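Long-range contacts in catalase (Corynebacterium glutamicum, PDB 4B7H), which probably breaks down hydrogen peroxide to water and oxygen with an iron-bearing protoporphyrin, which binds nitric oxide as an inhibitor, and also holds NADPH: residues F148-M153 with P290-K295; S116-R121 with D253-D258; A479-S484 with E508-K513. All blocks are in the same frame, centred on the assembly; numbering follows the deposited sequence. Where two conformers were deposited one is given.

In the fold
Interaction 1 joins two loops next to strands of the large antiparallel sheet, the beta-barrel core of the catalase fold; interaction 2 sets the loop between strands 100-108 and 125-132 against the start of helix 254-264. Along the chain their segments alternate, 116-121, 148-153, 253-258 and 290-295, so the two closures interlock; their centres are about 28 Å apart, and both touch the second subunit. Interaction 3 follows in series among the C-terminal helices, joining the turn after helix 466-479 to helix 500-514. Its centre lies about 29 Å from that of interaction 1 and 26 Å from that of interaction 2. Two contacts thus lie in the catalase core and one outside it, none touching another.

Interaction 1. Residues F148-M153 with P290-K295; sequences FLRDGM and PFDLTK
Arg150 meets Asp292 with its NE, which donates to Asp292 OD1 at 3.2 Å in a fairly straight bond (160° at the hydrogen). A second, weak bond from Arg150 NE reaches Asp292 OD2 at 3.1 Å, and together they make a salt bridge whose guanidinium and carboxylate planes stand 90° apart. OD1 lies at the edge of the guanidinium, in its plane, while the nitrogen comes to OD1 from the syn side but well out of the carboxylate plane. Further along the same edge, Arg150 NH2 donates to Thr294 OG1 at 2.9 Å. With chi1 at 63°, Arg150 CG lies between its own backbone N and carbonyl carbon, and the bend at chi3 turns the guanidinium so that one edge serves both partners. Behind this first shell, Asp292 to Lys295 form a type I beta turn combined with an Asx turn, in which Thr294 N donates to Asp292 OD1 at 2.9 Å. Thr294 OG1 also donates to Asp292 OD1, at 2.7 Å, and the two arrive from above the carboxylate plane. Three donors thus grip OD1. Lys295 NZ forms a salt bridge with Asp292 OD2 at 3.0 Å, placing Arg150 and Lys295 around one carboxylate; Asp452 gives Arg150 NH2 a further salt bridge, and the backbone oxygen of Asp451 receives Lys295 NZ. Beside the polar network, Thr294 CG2 and Leu293 CD2 pack on Leu149 O, at 3.7 Å and 3.8 Å respectively, and this buried carbonyl oxygen has no polar partner in the model. Leu293 also touches the haem and Met344 of helix 343-359. Thr294 O is hydrogen-bonded to ND1 of His188, a residue of the NADPH pocket, and Arg150 NH1 reaches Ser417 of the third subunit through a weak bond.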
loop_
_atom_site.group_PDB
_atom_site.type_symbol
_atom_site.label_atom_id
_atom_site.label_comp_id
_atom_site.label_asym_id
_atom_site.label_seq_id
_atom_site.Cartn_x
_atom_site.Cartn_y
_atom_site.Cartn_z
ATOM N N PHE A 148 -26.695 3.334 -18.091
ATOM C CA PHE A 148 -26.514 4.623 -18.750
ATOM C C PHE A 148 -25.686 4.587 -20.031
ATOM O O PHE A 148 -25.715 5.551 -20.802
ATOM C CB PHE A 148 -25.804 5.603 -17.808
ATOM C CG PHE A 148 -26.510 5.840 -16.495
ATOM C CD1 PHE A 148 -27.433 6.873 -16.362
ATOM C CD2 PHE A 148 -26.202 5.067 -15.376
ATOM C CE1 PHE A 148 -28.062 7.115 -15.138
ATOM C CE2 PHE A 148 -26.829 5.306 -14.147
ATOM C CZ PHE A 148 -27.752 6.332 -14.034
ATOM N N LEU A 149 -24.908 3.521 -20.233
ATOM C CA LEU A 149 -23.887 3.520 -21.287
ATOM C C LEU A 149 -23.780 2.163 -21.945
ATOM O O LEU A 149 -24.232 1.164 -21.379
ATOM C CB LEU A 149 -22.515 3.882 -20.715
ATOM C CG LEU A 149 -22.349 5.210 -19.978
ATOM C CD1 LEU A 149 -21.039 5.199 -19.206
ATOM C CD2 LEU A 149 -22.420 6.396 -20.947
ATOM N N ARG A 150 -23.179 2.126 -23.137
ATOM C CA ARG A 150 -22.953 0.863 -23.843
ATOM C C ARG A 150 -21.479 0.608 -24.150
ATOM O O ARG A 150 -21.137 -0.310 -24.908
ATOM C CB ARG A 150 -23.805 0.779 -25.124
ATOM C CG ARG A 150 -23.492 1.836 -26.183
ATOM C CD ARG A 150 -24.436 1.719 -27.387
ATOM N NE ARG A 150 -25.816 2.061 -27.032
ATOM C CZ ARG A 150 -26.433 3.205 -27.333
ATOM N NH1 ARG A 150 -25.810 4.162 -28.019
ATOM N NH2 ARG A 150 -27.692 3.384 -26.948
ATOM N N ASP A 151 -20.595 1.394 -23.549
ATOM C CA ASP A 151 -19.173 1.155 -23.746
ATOM C C ASP A 151 -18.412 1.544 -22.491
ATOM O O ASP A 151 -18.570 2.653 -21.974
ATOM C CB ASP A 151 -18.680 1.942 -24.965
ATOM C CG ASP A 151 -17.400 1.386 -25.548
ATOM O OD1 ASP A 151 -16.458 1.160 -24.762
ATOM O OD2 ASP A 151 -17.330 1.182 -26.787
ATOM N N GLY A 152 -17.590 0.620 -21.996
ATOM C CA GLY A 152 -16.834 0.844 -20.778
ATOM C C GLY A 152 -15.864 2.003 -20.850
ATOM O O GLY A 152 -15.487 2.561 -19.819
ATOM N N MET A 153 -15.459 2.378 -22.062
ATOM C CA MET A 153 -14.583 3.527 -22.242
ATOM C C MET A 153 -15.190 4.788 -21.606
ATOM O O MET A 153 -14.461 5.671 -21.151
ATOM C CB MET A 153 -14.329 3.766 -23.733
ATOM C CG MET A 153 -13.361 4.912 -24.022
ATOM S SD MET A 153 -11.705 4.640 -23.355
ATOM C CE MET A 153 -11.016 3.618 -24.658
ATOM N N PRO A 290 -29.389 -7.194 -29.072
ATOM C CA PRO A 290 -29.623 -7.920 -27.819
ATOM C C PRO A 290 -28.463 -7.825 -26.828
ATOM O O PRO A 290 -28.600 -8.307 -25.708
ATOM C CB PRO A 290 -29.832 -9.366 -28.287
ATOM C CG PRO A 290 -29.079 -9.462 -29.560
ATOM C CD PRO A 290 -29.179 -8.108 -30.213
ATOM N N PHE A 291 -27.363 -7.198 -27.239
ATOM C CA PHE A 291 -26.153 -7.100 -26.422
ATOM C C PHE A 291 -25.865 -5.670 -25.963
ATOM O O PHE A 291 -24.859 -5.422 -25.301
ATOM C CB PHE A 291 -24.952 -7.634 -27.209
ATOM C CG PHE A 291 -25.200 -8.971 -27.852
ATOM C CD1 PHE A 291 -25.560 -10.072 -27.078
ATOM C CD2 PHE A 291 -25.071 -9.129 -29.226
ATOM C CE1 PHE A 291 -25.784 -11.310 -27.671
ATOM C CE2 PHE A 291 -25.294 -10.363 -29.824
ATOM C CZ PHE A 291 -25.650 -11.453 -29.043
ATOM N N ASP A 292 -26.738 -4.735 -26.344
ATOM C CA ASP A 292 -26.631 -3.323 -25.979
ATOM C C ASP A 292 -27.297 -3.152 -24.627
ATOM O O ASP A 292 -28.514 -3.305 -24.506
ATOM C CB ASP A 292 -27.347 -2.476 -27.042
ATOM C CG ASP A 292 -27.336 -0.979 -26.740
ATOM O OD1 ASP A 292 -26.909 -0.553 -25.640
ATOM O OD2 ASP A 292 -27.774 -0.207 -27.622
ATOM N N LEU A 293 -26.491 -2.865 -23.605
ATOM C CA LEU A 293 -26.988 -2.731 -22.240
ATOM C C LEU A 293 -28.102 -1.693 -22.089
ATOM O O LEU A 293 -28.972 -1.831 -21.212
ATOM C CB LEU A 293 -25.818 -2.395 -21.315
ATOM C CG LEU A 293 -26.097 -2.194 -19.828
ATOM C CD1 LEU A 293 -26.751 -3.437 -19.209
ATOM C CD2 LEU A 293 -24.796 -1.833 -19.126
ATOM N N THR A 294 -28.096 -0.676 -22.955
ATOM C CA THR A 294 -29.130 0.360 -22.922
ATOM C C THR A 294 -30.465 -0.109 -23.512
ATOM O O THR A 294 -31.439 0.650 -23.529
ATOM C CB THR A 294 -28.673 1.658 -23.649
ATOM O OG1 THR A 294 -28.606 1.425 -25.065
ATOM C CG2 THR A 294 -27.314 2.132 -23.137
ATOM N N LYS A 295 -30.505 -1.349 -23.998
ATOM C CA LYS A 295 -31.726 -1.933 -24.560
ATOM C C LYS A 295 -32.204 -3.107 -23.716
ATOM O O LYS A 295 -31.488 -4.103 -23.563
ATOM C CB LYS A 295 -31.486 -2.436 -25.988
ATOM C CG LYS A 295 -30.928 -1.396 -26.944
ATOM C CD LYS A 295 -31.946 -0.308 -27.232
ATOM C CE LYS A 295 -31.431 0.648 -28.290
ATOM N NZ LYS A 295 -30.274 1.437 -27.793
#

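Interaction 2. Residues S116-R121 with D253-D258; sequences SPDTWR and DYQRED
The carboxylate of Asp118 and the side-chain amide of Gln255 run past each other in opposite directions, their planes 33° apart. The overlap is made by the aliphatic stems, Asp118 CB lying 3.7 Å from Gln255 CG. A third flat group, the Tyr254 ring, has Thr119 CG2 near it obliquely, and this methyl comes within 4.4 Å of Tyr254 CB. Within 116-121, Pro117 CD and Ser116 CB cover one face of Trp120, Pro117 CD standing 3.4 Å above the ring plane.

The polar core is Asp118 OD2, which brings the loop between strands 100-108 and 125-132 of the sheet against the N-terminal end of helix 254-264. Arg256 N donates to Asp118 OD2 at 3.0 Å, nearly straight at 165° and from the syn side, somewhat out of the carboxylate plane. Gln255 N lies nearer, at 2.9 Å from Asp118 OD2, but its poorer angle makes that bond weak. With chi1 at -69°, Asp118 CG is swung beside its own backbone N, directing the carboxylate to the helix start. The helix's own N-cap residue, Asp253, makes no capping bond with its side chain.

Asp118 OD1 takes a different set of partners. A water donates to Asp118 OD1 at 2.9 Å and accepts from Arg256 NE at 2.9 Å, while Lys72 forms salt bridges with both Asp118 and Asp253. Arg256 NH1 bonds the carbonyl oxygen of Gly169 of the second subunit. A carboxylate facing the amide N-H groups at a helix start, with Lys72 beside it, would be expected to favour its ionised form and to balance the positive end of the helix.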
loop_
_atom_site.group_PDB
_atom_site.type_symbol
_atom_site.label_atom_id
_atom_site.label_comp_id
_atom_site.label_asym_id
_atom_site.label_seq_id
_atom_site.Cartn_x
_atom_site.Cartn_y
_atom_site.Cartn_z
ATOM N N SER A 116 -22.502 8.804 3.287
ATOM C CA SER A 116 -23.569 9.520 2.563
ATOM C C SER A 116 -24.901 8.782 2.712
ATOM O O SER A 116 -24.919 7.605 3.066
ATOM C CB SER A 116 -23.223 9.706 1.077
ATOM O OG SER A 116 -23.184 8.477 0.383
ATOM N N PRO A 117 -26.027 9.466 2.453
ATOM C CA PRO A 117 -27.329 8.835 2.716
ATOM C C PRO A 117 -27.737 7.722 1.746
ATOM O O PRO A 117 -27.539 7.826 0.527
ATOM C CB PRO A 117 -28.317 10.006 2.590
ATOM C CG PRO A 117 -27.489 11.226 2.787
ATOM C CD PRO A 117 -26.174 10.899 2.154
ATOM N N ASP A 118 -28.373 6.688 2.297
ATOM C CA ASP A 118 -28.926 5.604 1.503
ATOM C C ASP A 118 -30.022 6.086 0.553
ATOM O O ASP A 118 -30.281 5.439 -0.465
ATOM C CB ASP A 118 -29.563 4.556 2.417
ATOM C CG ASP A 118 -28.555 3.781 3.258
ATOM O OD1 ASP A 118 -27.345 3.747 2.943
ATOM O OD2 ASP A 118 -29.003 3.164 4.239
ATOM N N THR A 119 -30.682 7.197 0.884
ATOM C CA THR A 119 -31.867 7.607 0.124
ATOM C C THR A 119 -31.682 8.854 -0.746
ATOM O O THR A 119 -32.662 9.501 -1.137
ATOM C CB THR A 119 -33.129 7.749 1.019
ATOM O OG1 THR A 119 -32.910 8.752 2.019
ATOM C CG2 THR A 119 -33.438 6.433 1.710
ATOM N N TRP A 120 -30.435 9.191 -1.068
ATOM C CA TRP A 120 -30.205 10.084 -2.197
ATOM C C TRP A 120 -30.785 9.392 -3.435
ATOM O O TRP A 120 -30.727 8.167 -3.536
ATOM C CB TRP A 120 -28.708 10.308 -2.427
ATOM C CG TRP A 120 -28.090 11.370 -1.585
ATOM C CD1 TRP A 120 -28.718 12.166 -0.669
ATOM C CD2 TRP A 120 -26.714 11.764 -1.586
ATOM N NE1 TRP A 120 -27.817 13.031 -0.103
ATOM C CE2 TRP A 120 -26.576 12.799 -0.640
ATOM C CE3 TRP A 120 -25.584 11.331 -2.285
ATOM C CZ2 TRP A 120 -25.350 13.417 -0.379
ATOM C CZ3 TRP A 120 -24.363 11.944 -2.024
ATOM C CH2 TRP A 120 -24.258 12.976 -1.080
ATOM N N ARG A 121 -31.339 10.163 -4.372
ATOM C CA ARG A 121 -31.751 9.595 -5.659
ATOM C C ARG A 121 -30.533 8.983 -6.338
ATOM O O ARG A 121 -29.503 9.642 -6.503
ATOM C CB ARG A 121 -32.391 10.641 -6.583
ATOM C CG ARG A 121 -32.803 10.045 -7.945
ATOM C CD ARG A 121 -33.488 11.042 -8.890
ATOM N NE ARG A 121 -34.649 11.625 -8.227
ATOM C CZ ARG A 121 -35.831 11.026 -8.099
ATOM N NH1 ARG A 121 -36.061 9.842 -8.658
ATOM N NH2 ARG A 121 -36.808 11.636 -7.436
ATOM N N ASP A 253 -28.642 6.185 7.232
ATOM C CA ASP A 253 -28.488 4.746 7.127
ATOM C C ASP A 253 -29.835 4.033 7.152
ATOM O O ASP A 253 -29.936 2.898 7.598
ATOM C CB ASP A 253 -27.593 4.257 8.268
ATOM C CG ASP A 253 -26.228 4.933 8.268
ATOM O OD1 ASP A 253 -25.731 5.299 7.181
ATOM O OD2 ASP A 253 -25.649 5.114 9.354
ATOM N N TYR A 254 -30.864 4.703 6.642
ATOM C CA TYR A 254 -32.222 4.180 6.689
ATOM C C TYR A 254 -32.342 2.762 6.147
ATOM O O TYR A 254 -33.003 1.909 6.749
ATOM C CB TYR A 254 -33.148 5.115 5.914
ATOM C CG TYR A 254 -34.608 4.739 5.994
ATOM C CD1 TYR A 254 -35.392 5.132 7.077
ATOM C CD2 TYR A 254 -35.213 4.012 4.975
ATOM C CE1 TYR A 254 -36.733 4.801 7.148
ATOM C CE2 TYR A 254 -36.562 3.669 5.040
ATOM C CZ TYR A 254 -37.313 4.070 6.128
ATOM O OH TYR A 254 -38.644 3.738 6.194
ATOM N N GLN A 255 -31.702 2.501 5.010
ATOM C CA GLN A 255 -31.849 1.207 4.360
ATOM C C GLN A 255 -30.965 0.148 5.004
ATOM O O GLN A 255 -31.369 -1.016 5.126
ATOM C CB GLN A 255 -31.588 1.324 2.857
ATOM C CG GLN A 255 -32.524 2.305 2.163
ATOM C CD GLN A 255 -32.344 2.304 0.665
ATOM O OE1 GLN A 255 -31.263 2.027 0.154
ATOM N NE2 GLN A 255 -33.412 2.617 -0.051
ATOM N N ARG A 256 -29.759 0.548 5.404
ATOM C CA ARG A 256 -28.882 -0.325 6.180
ATOM C C ARG A 256 -29.606 -0.795 7.443
ATOM O O ARG A 256 -29.638 -1.989 7.753
ATOM C CB ARG A 256 -27.592 0.426 6.539
ATOM C CG ARG A 256 -26.602 -0.385 7.359
ATOM C CD ARG A 256 -25.319 0.398 7.647
ATOM N NE ARG A 256 -24.599 0.750 6.424
ATOM C CZ ARG A 256 -23.354 1.225 6.390
ATOM N NH1 ARG A 256 -22.681 1.413 7.520
ATOM N NH2 ARG A 256 -22.781 1.500 5.220
ATOM N N GLU A 257 -30.194 0.151 8.165
ATOM C CA GLU A 257 -30.874 -0.168 9.410
ATOM C C GLU A 257 -32.116 -1.015 9.150
ATOM O O GLU A 257 -32.402 -1.951 9.901
ATOM C CB GLU A 257 -31.227 1.118 10.160
ATOM C CG GLU A 257 -31.832 0.883 11.536
ATOM C CD GLU A 257 -31.602 2.041 12.491
ATOM O OE1 GLU A 257 -31.162 3.125 12.045
ATOM O OE2 GLU A 257 -31.851 1.863 13.698
ATOM N N ASP A 258 -32.855 -0.692 8.092
ATOM C CA ASP A 258 -34.046 -1.471 7.765
ATOM C C ASP A 258 -33.727 -2.943 7.517
ATOM O O ASP A 258 -34.441 -3.829 8.001
ATOM C CB ASP A 258 -34.755 -0.894 6.544
ATOM C CG ASP A 258 -35.821 -1.824 6.006
ATOM O OD1 ASP A 258 -36.977 -1.746 6.484
ATOM O OD2 ASP A 258 -35.503 -2.648 5.117
HETATM O O HOH W 1 -25.704 1.534 3.810
#

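Interaction 3. Residues A479-S484 with E508-K513; sequences AMQGIS and ELYLQK
Tyr510 carries most of this contact, its ring reaching out from helix 500-514 to lie across Met480. The close side is the face on which Met480 CE sits, 3.8 Å from the ring centroid and 18° off the ring normal, a CH-pi contact. Met480 SD is set more obliquely, 4.8 Å from the Tyr510 centroid, which adds a Met-aromatic contact. The stem of the methionine also joins in, Met480 CB lying 3.6 Å from Tyr510 CD1, and a bend at chi3 (64°) folds the terminal methyl back over the ring. At the phenol end, Ile483 CG1 packs 3.5 Å from Tyr510 OH. Val491 and Trp177 press on Met480 from helices 487-498 and 173-182, so this side is buried.

The other part of the contact is looser. Gln481, partly exposed, passes alongside Tyr510 and crosses Lys513 near its CB, but it was deposited in two conformers and its amide orientation is doubtful. The amine of Lys513 leads away to Asp474, Ser477 and Asn478 of helix 466-479. At the phenol hydroxyl a water bridges the segments: it donates to Tyr510 OH at 2.8 Å and to Ile483 O at 3.1 Å, and accepts from Gly482 N at 2.9 Å. Tyr510 OH is further hydrogen-bonded to Glu488.

Residues 480-483 form a type II beta turn, with Gly482 at the position where positive phi (108°) suits glycine. This turn links helices 466-479 and 487-498, and the tyrosine of the last helix packs into it, consistent with the helical C-terminal region of small-subunit, NADPH-binding catalases.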
loop_
_atom_site.group_PDB
_atom_site.type_symbol
_atom_site.label_atom_id
_atom_site.label_comp_id
_atom_site.label_asym_id
_atom_site.label_seq_id
_atom_site.Cartn_x
_atom_site.Cartn_y
_atom_site.Cartn_z
ATOM N N ALA A 479 -34.236 17.999 -10.251
ATOM C CA ALA A 479 -32.840 17.626 -10.459
ATOM C C ALA A 479 -32.106 18.606 -11.381
ATOM O O ALA A 479 -30.879 18.662 -11.378
ATOM C CB ALA A 479 -32.753 16.213 -11.010
ATOM N N MET A 480 -32.852 19.371 -12.174
ATOM C CA MET A 480 -32.257 20.368 -13.055
ATOM C C MET A 480 -31.859 21.654 -12.346
ATOM O O MET A 480 -31.111 22.461 -12.903
ATOM C CB MET A 480 -33.224 20.720 -14.185
ATOM C CG MET A 480 -33.438 19.603 -15.192
ATOM S SD MET A 480 -34.847 19.933 -16.263
ATOM C CE MET A 480 -34.329 21.414 -17.144
ATOM N N GLN A 481 -32.369 21.878 -11.141
ATOM C CA GLN A 481 -32.078 23.130 -10.451
ATOM C C GLN A 481 -30.574 23.295 -10.253
ATOM O O GLN A 481 -29.898 22.425 -9.698
ATOM C CB GLN A 481 -32.824 23.235 -9.121
ATOM C CG GLN A 481 -34.343 23.112 -9.238
ATOM C CD GLN A 481 -34.964 24.076 -10.241
ATOM O OE1 GLN A 481 -35.876 23.706 -10.977
ATOM N NE2 GLN A 481 -34.486 25.320 -10.262
ATOM N N GLY A 482 -30.041 24.403 -10.755
ATOM C CA GLY A 482 -28.614 24.658 -10.652
ATOM C C GLY A 482 -27.842 24.524 -11.955
ATOM O O GLY A 482 -26.683 24.931 -12.033
ATOM N N ILE A 483 -28.465 23.973 -12.993
ATOM C CA ILE A 483 -27.788 23.925 -14.285
ATOM C C ILE A 483 -27.586 25.325 -14.856
ATOM O O ILE A 483 -28.319 26.266 -14.520
ATOM C CB ILE A 483 -28.512 23.029 -15.314
ATOM C CG1 ILE A 483 -29.905 23.583 -15.656
ATOM C CG2 ILE A 483 -28.550 21.579 -14.821
ATOM C CD1 ILE A 483 -30.661 22.764 -16.696
ATOM N N SER A 484 -26.571 25.462 -15.697
ATOM C CA SER A 484 -26.258 26.742 -16.323
ATOM C C SER A 484 -27.228 27.049 -17.450
ATOM O O SER A 484 -27.956 26.166 -17.921
ATOM C CB SER A 484 -24.838 26.714 -16.882
ATOM O OG SER A 484 -24.767 25.900 -18.043
ATOM N N GLU A 508 -41.927 23.273 -18.482
ATOM C CA GLU A 508 -42.939 24.003 -17.719
ATOM C C GLU A 508 -42.616 24.037 -16.230
ATOM O O GLU A 508 -42.601 25.096 -15.598
ATOM C CB GLU A 508 -44.292 23.315 -17.857
ATOM C CG GLU A 508 -45.110 23.716 -19.042
ATOM C CD GLU A 508 -46.578 23.476 -18.781
ATOM O OE1 GLU A 508 -46.919 22.352 -18.348
ATOM O OE2 GLU A 508 -47.382 24.415 -18.975
ATOM N N LEU A 509 -42.384 22.858 -15.662
ATOM C CA LEU A 509 -42.152 22.756 -14.232
ATOM C C LEU A 509 -40.820 23.379 -13.853
ATOM O O LEU A 509 -40.717 24.051 -12.831
ATOM C CB LEU A 509 -42.223 21.296 -13.787
ATOM C CG LEU A 509 -43.638 20.707 -13.788
ATOM C CD1 LEU A 509 -43.618 19.202 -13.525
ATOM C CD2 LEU A 509 -44.511 21.430 -12.760
ATOM N N TYR A 510 -39.807 23.169 -14.688
ATOM C CA TYR A 510 -38.496 23.754 -14.432
ATOM C C TYR A 510 -38.571 25.280 -14.340
ATOM O O TYR A 510 -38.023 25.888 -13.416
ATOM C CB TYR A 510 -37.503 23.347 -15.518
ATOM C CG TYR A 510 -36.167 24.035 -15.385
ATOM C CD1 TYR A 510 -35.292 23.698 -14.353
ATOM C CD2 TYR A 510 -35.775 25.021 -16.285
ATOM C CE1 TYR A 510 -34.066 24.322 -14.214
ATOM C CE2 TYR A 510 -34.539 25.646 -16.164
ATOM C CZ TYR A 510 -33.693 25.296 -15.117
ATOM O OH TYR A 510 -32.464 25.906 -14.973
ATOM N N LEU A 511 -39.258 25.899 -15.295
ATOM C CA LEU A 511 -39.364 27.354 -15.304
ATOM C C LEU A 511 -40.212 27.896 -14.152
ATOM O O LEU A 511 -39.962 28.998 -13.660
ATOM C CB LEU A 511 -39.884 27.849 -16.651
ATOM C CG LEU A 511 -38.897 27.633 -17.799
ATOM C CD1 LEU A 511 -39.521 28.038 -19.119
ATOM C CD2 LEU A 511 -37.600 28.390 -17.554
ATOM N N GLN A 512 -41.203 27.122 -13.718
ATOM C CA GLN A 512 -42.015 27.508 -12.559
ATOM C C GLN A 512 -41.138 27.615 -11.314
ATOM O O GLN A 512 -41.318 28.505 -10.480
ATOM C CB GLN A 512 -43.106 26.470 -12.296
ATOM C CG GLN A 512 -44.330 26.566 -13.182
ATOM C CD GLN A 512 -45.353 25.481 -12.871
ATOM O OE1 GLN A 512 -45.328 24.872 -11.797
ATOM N NE2 GLN A 512 -46.254 25.232 -13.813
ATOM N N LYS A 513 -40.189 26.694 -11.194
ATOM C CA LYS A 513 -39.348 26.584 -10.004
ATOM C C LYS A 513 -38.125 27.495 -10.043
ATOM O O LYS A 513 -37.591 27.880 -8.999
ATOM C CB LYS A 513 -38.894 25.137 -9.820
ATOM C CG LYS A 513 -40.033 24.167 -9.599
ATOM C CD LYS A 513 -39.576 22.735 -9.798
ATOM C CE LYS A 513 -40.762 21.786 -9.766
ATOM N NZ LYS A 513 -40.311 20.380 -9.909
HETATM O O HOH W 2 -30.828 26.322 -12.785
#